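F420-H2 Dependent Reductase A (Mycobacterium smegmatis str. MC2 155, PDB 3H96) probably binds coenzyme F420 as an oxidoreductase of the F420H2-dependent quinone reductase family, from a group of mycobacterial enzymes that degrade aflatoxin. Local coordinates at residues V100-G105 and P136-T141. Sequence-based numbering, arbitrary orientation.
Sequences VTEVTG and PVLALT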
ATOM      1  N   VAL A 100      -0.395 -11.110  -4.989  1.00 13.02           N
ATOM      2  CA  VAL A 100      -0.774 -10.567  -3.680  1.00 13.18           C
ATOM      3  C   VAL A 100      -0.898 -11.672  -2.606  1.00 14.69           C
ATOM      4  O   VAL A 100      -1.539 -12.681  -2.836  1.00 12.28           O
ATOM      5  CB  VAL A 100      -2.205  -9.889  -3.755  1.00 13.89           C
ATOM      6  CG1 VAL A 100      -2.596  -9.328  -2.387  1.00 13.44           C
ATOM      7  CG2 VAL A 100      -2.265  -8.773  -4.865  1.00 12.86           C
ATOM      8  N   THR A 101      -0.310 -11.473  -1.417  1.00 13.84           N
ATOM      9  CA  THR A 101      -0.537 -12.381  -0.278  1.00 16.15           C
ATOM     10  C   THR A 101      -0.699 -11.469   0.951  1.00 16.81           C
ATOM     11  O   THR A 101      -0.203 -10.359   0.942  1.00 17.39           O
ATOM     12  CB  THR A 101       0.685 -13.363  -0.064  1.00 17.48           C
ATOM     13  OG1 THR A 101       1.859 -12.603  -0.155  1.00 17.15           O
ATOM     14  CG2 THR A 101       0.789 -14.434  -1.221  1.00 19.22           C
ATOM     15  N   GLU A 102      -1.427 -11.903   1.971  1.00 16.79           N
ATOM     16  CA  GLU A 102      -1.637 -11.102   3.144  1.00 15.77           C
ATOM     17  C   GLU A 102      -0.654 -11.560   4.198  1.00 15.66           C
ATOM     18  O   GLU A 102      -0.515 -12.762   4.408  1.00 16.63           O
ATOM     19  CB  GLU A 102      -3.080 -11.266   3.627  1.00 16.58           C
ATOM     20  CG  GLU A 102      -3.313 -10.267   4.728  1.00 19.10           C
ATOM     21  CD  GLU A 102      -4.756  -9.885   5.041  1.00 20.07           C
ATOM     22  OE1 GLU A 102      -5.706 -10.217   4.289  1.00 20.60           O
ATOM     23  OE2 GLU A 102      -4.901  -9.208   6.091  1.00 21.93           O
ATOM     24  N   VAL A 103       0.024 -10.637   4.880  1.00 14.87           N
ATOM     25  CA  VAL A 103       0.942 -11.036   5.938  1.00 15.96           C
ATOM     26  C   VAL A 103       0.174 -11.004   7.267  1.00 16.55           C
ATOM     27  O   VAL A 103      -0.517  -9.997   7.546  1.00 15.77           O
ATOM     28  CB  VAL A 103       2.147 -10.059   6.107  1.00 15.15           C
ATOM     29  CG1 VAL A 103       3.138 -10.643   7.065  1.00 16.84           C
ATOM     30  CG2 VAL A 103       2.820  -9.785   4.785  1.00 17.82           C
ATOM     31  N   THR A 104       0.310 -12.066   8.082  1.00 18.65           N
ATOM     32  CA  THR A 104      -0.425 -12.165   9.360  1.00 20.20           C
ATOM     33  C   THR A 104       0.484 -12.513  10.560  1.00 21.74           C
ATOM     34  O   THR A 104       1.688 -12.809  10.403  1.00 21.24           O
ATOM     35  CB  THR A 104      -1.673 -13.150   9.330  1.00 22.03           C
ATOM     36  OG1 THR A 104      -1.243 -14.479   9.057  1.00 21.55           O
ATOM     37  CG2 THR A 104      -2.762 -12.706   8.364  1.00 21.87           C
ATOM     38  N   GLY A 105      -0.087 -12.461  11.757  1.00 22.96           N
ATOM     39  CA  GLY A 105       0.662 -12.916  12.947  1.00 26.33           C
ATOM     40  C   GLY A 105       1.832 -12.003  13.283  1.00 26.59           C
ATOM     41  O   GLY A 105       1.808 -10.793  12.979  1.00 26.18           O
ATOM     42  N   PRO A 136      -4.477  -4.273   7.857  1.00 10.76           N
ATOM     43  CA  PRO A 136      -3.855  -5.329   7.075  1.00 11.61           C
ATOM     44  C   PRO A 136      -2.528  -4.920   6.445  1.00 12.60           C
ATOM     45  O   PRO A 136      -2.317  -3.745   6.026  1.00 11.10           O
ATOM     46  CB  PRO A 136      -4.892  -5.660   5.993  1.00 11.80           C
ATOM     47  CG  PRO A 136      -6.276  -5.191   6.610  1.00 12.34           C
ATOM     48  CD  PRO A 136      -5.890  -4.007   7.484  1.00  8.91           C
ATOM     49  N   VAL A 137      -1.607  -5.877   6.401  1.00 11.22           N
ATOM     50  CA  VAL A 137      -0.409  -5.674   5.566  1.00 10.44           C
ATOM     51  C   VAL A 137      -0.439  -6.664   4.403  1.00  9.46           C
ATOM     52  O   VAL A 137      -0.611  -7.867   4.626  1.00 10.82           O
ATOM     53  CB  VAL A 137       0.859  -5.849   6.444  1.00  9.99           C
ATOM     54  CG1 VAL A 137       2.197  -5.791   5.629  1.00  8.32           C
ATOM     55  CG2 VAL A 137       0.885  -4.758   7.479  1.00 12.12           C
ATOM     56  N   LEU A 138      -0.242  -6.182   3.170  1.00 10.00           N
ATOM     57  CA  LEU A 138      -0.158  -7.067   2.032  1.00 11.21           C
ATOM     58  C   LEU A 138       1.275  -7.042   1.442  1.00 12.01           C
ATOM     59  O   LEU A 138       1.907  -5.984   1.403  1.00 10.76           O
ATOM     60  CB  LEU A 138      -1.131  -6.599   0.929  1.00 10.83           C
ATOM     61  CG  LEU A 138      -2.615  -6.501   1.271  1.00 12.57           C
ATOM     62  CD1 LEU A 138      -3.348  -6.106  -0.014  1.00 13.33           C
ATOM     63  CD2 LEU A 138      -3.162  -7.852   1.693  1.00 11.09           C
ATOM     64  N   ALA A 139       1.720  -8.203   0.961  1.00 11.68           N
ATOM     65  CA  ALA A 139       2.941  -8.365   0.228  1.00 11.51           C
ATOM     66  C   ALA A 139       2.636  -8.382  -1.289  1.00 13.34           C
ATOM     67  O   ALA A 139       1.876  -9.232  -1.780  1.00 13.78           O
ATOM     68  CB  ALA A 139       3.629  -9.658   0.674  1.00 11.57           C
ATOM     69  N   LEU A 140       3.239  -7.450  -2.027  1.00 13.43           N
ATOM     70  CA  LEU A 140       3.143  -7.389  -3.454  1.00 13.59           C
ATOM     71  C   LEU A 140       4.454  -7.912  -4.076  1.00 15.75           C
ATOM     72  O   LEU A 140       5.508  -7.270  -4.004  1.00 17.81           O
ATOM     73  CB  LEU A 140       2.803  -5.956  -3.858  1.00 12.30           C
ATOM     74  CG  LEU A 140       1.635  -5.364  -3.057  1.00 12.24           C
ATOM     75  CD1 LEU A 140       1.353  -3.903  -3.562  1.00 10.33           C
ATOM     76  CD2 LEU A 140       0.318  -6.273  -3.222  1.00  7.91           C
ATOM     77  N   THR A 141       4.384  -9.086  -4.702  1.00 16.77           N
ATOM     78  CA  THR A 141       5.591  -9.752  -5.160  1.00 18.51           C
ATOM     79  C   THR A 141       5.674  -9.734  -6.684  1.00 19.29           C
ATOM     80  O   THR A 141       4.767 -10.252  -7.352  1.00 18.00           O
ATOM     81  CB  THR A 141       5.637 -11.197  -4.723  1.00 19.10           C
ATOM     82  OG1 THR A 141       5.506 -11.257  -3.304  1.00 19.13           O
ATOM     83  CG2 THR A 141       6.969 -11.804  -5.155  1.00 22.35           C
TER
HETATM   84  O   HOH W   1       2.758 -11.569  -2.653  1.00 15.25           O
HETATM   85  O   HOH W   2      -2.543  -8.533   7.403  1.00 10.96           O
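Two neighbouring antiparallel strands of the central beta sheet meet where Thr101 and Ala139 form a hydrogen-bonded pair. Thr101 N reaches Ala139 O at 3.2 Å, and Ala139 N returns a bond to Thr101 O at 2.9 Å. Two residues on, Val103 N bonds Val137 O at 2.9 Å. The non-hydrogen-bonded pairs are Val100 with Leu140 and Glu102 with Leu138; Val100 CA directs its C-H at Ala139 O, Leu138 CA at Thr101 O. Val100, Glu102, Leu138 and Leu140 occupy one face. There the two valine methyls divide their contacts: CG2 of Val100 lies beside Leu140 CD2 at 4.0 Å, while CG1 turns to Leu138 CD1. The other leucine methyl, Leu138 CD2, packs 3.9 Å from Glu102 CG, which stands anti to its backbone N (chi1 -172°); the extended chain carries OE2 to within 3.5 Å of Pro136 CB, while OE1 hydrogen-bonds Tyr78 OH. This is the split-barrel-like sheet of the FMN-binding clan: strand 94-103 leads into helix 105-118, and after a second helix the chain returns as strand 137-142, inserted between 94-103 and 61-65. Helix 76-84 covers Leu138 through Trp77, Tyr78 and Thr82. On the opposite face Val103 CG2 rests against Val137 CG1 at 4.1 Å and also touches Ala139 CB, with Ile111 of helix 105-118 packing on both valines. Thr101 OG1 sits between its backbone N and carbonyl carbon (chi1 45°), from where it shares a water with Thr141 OG1; the same water donates to Ala139 O, giving that carbonyl a second donor. A second water, 3.0 Å from Val137 N, accepts that N-H and lies within hydrogen-bonding distance of Glu102 OE2 and Val103 O.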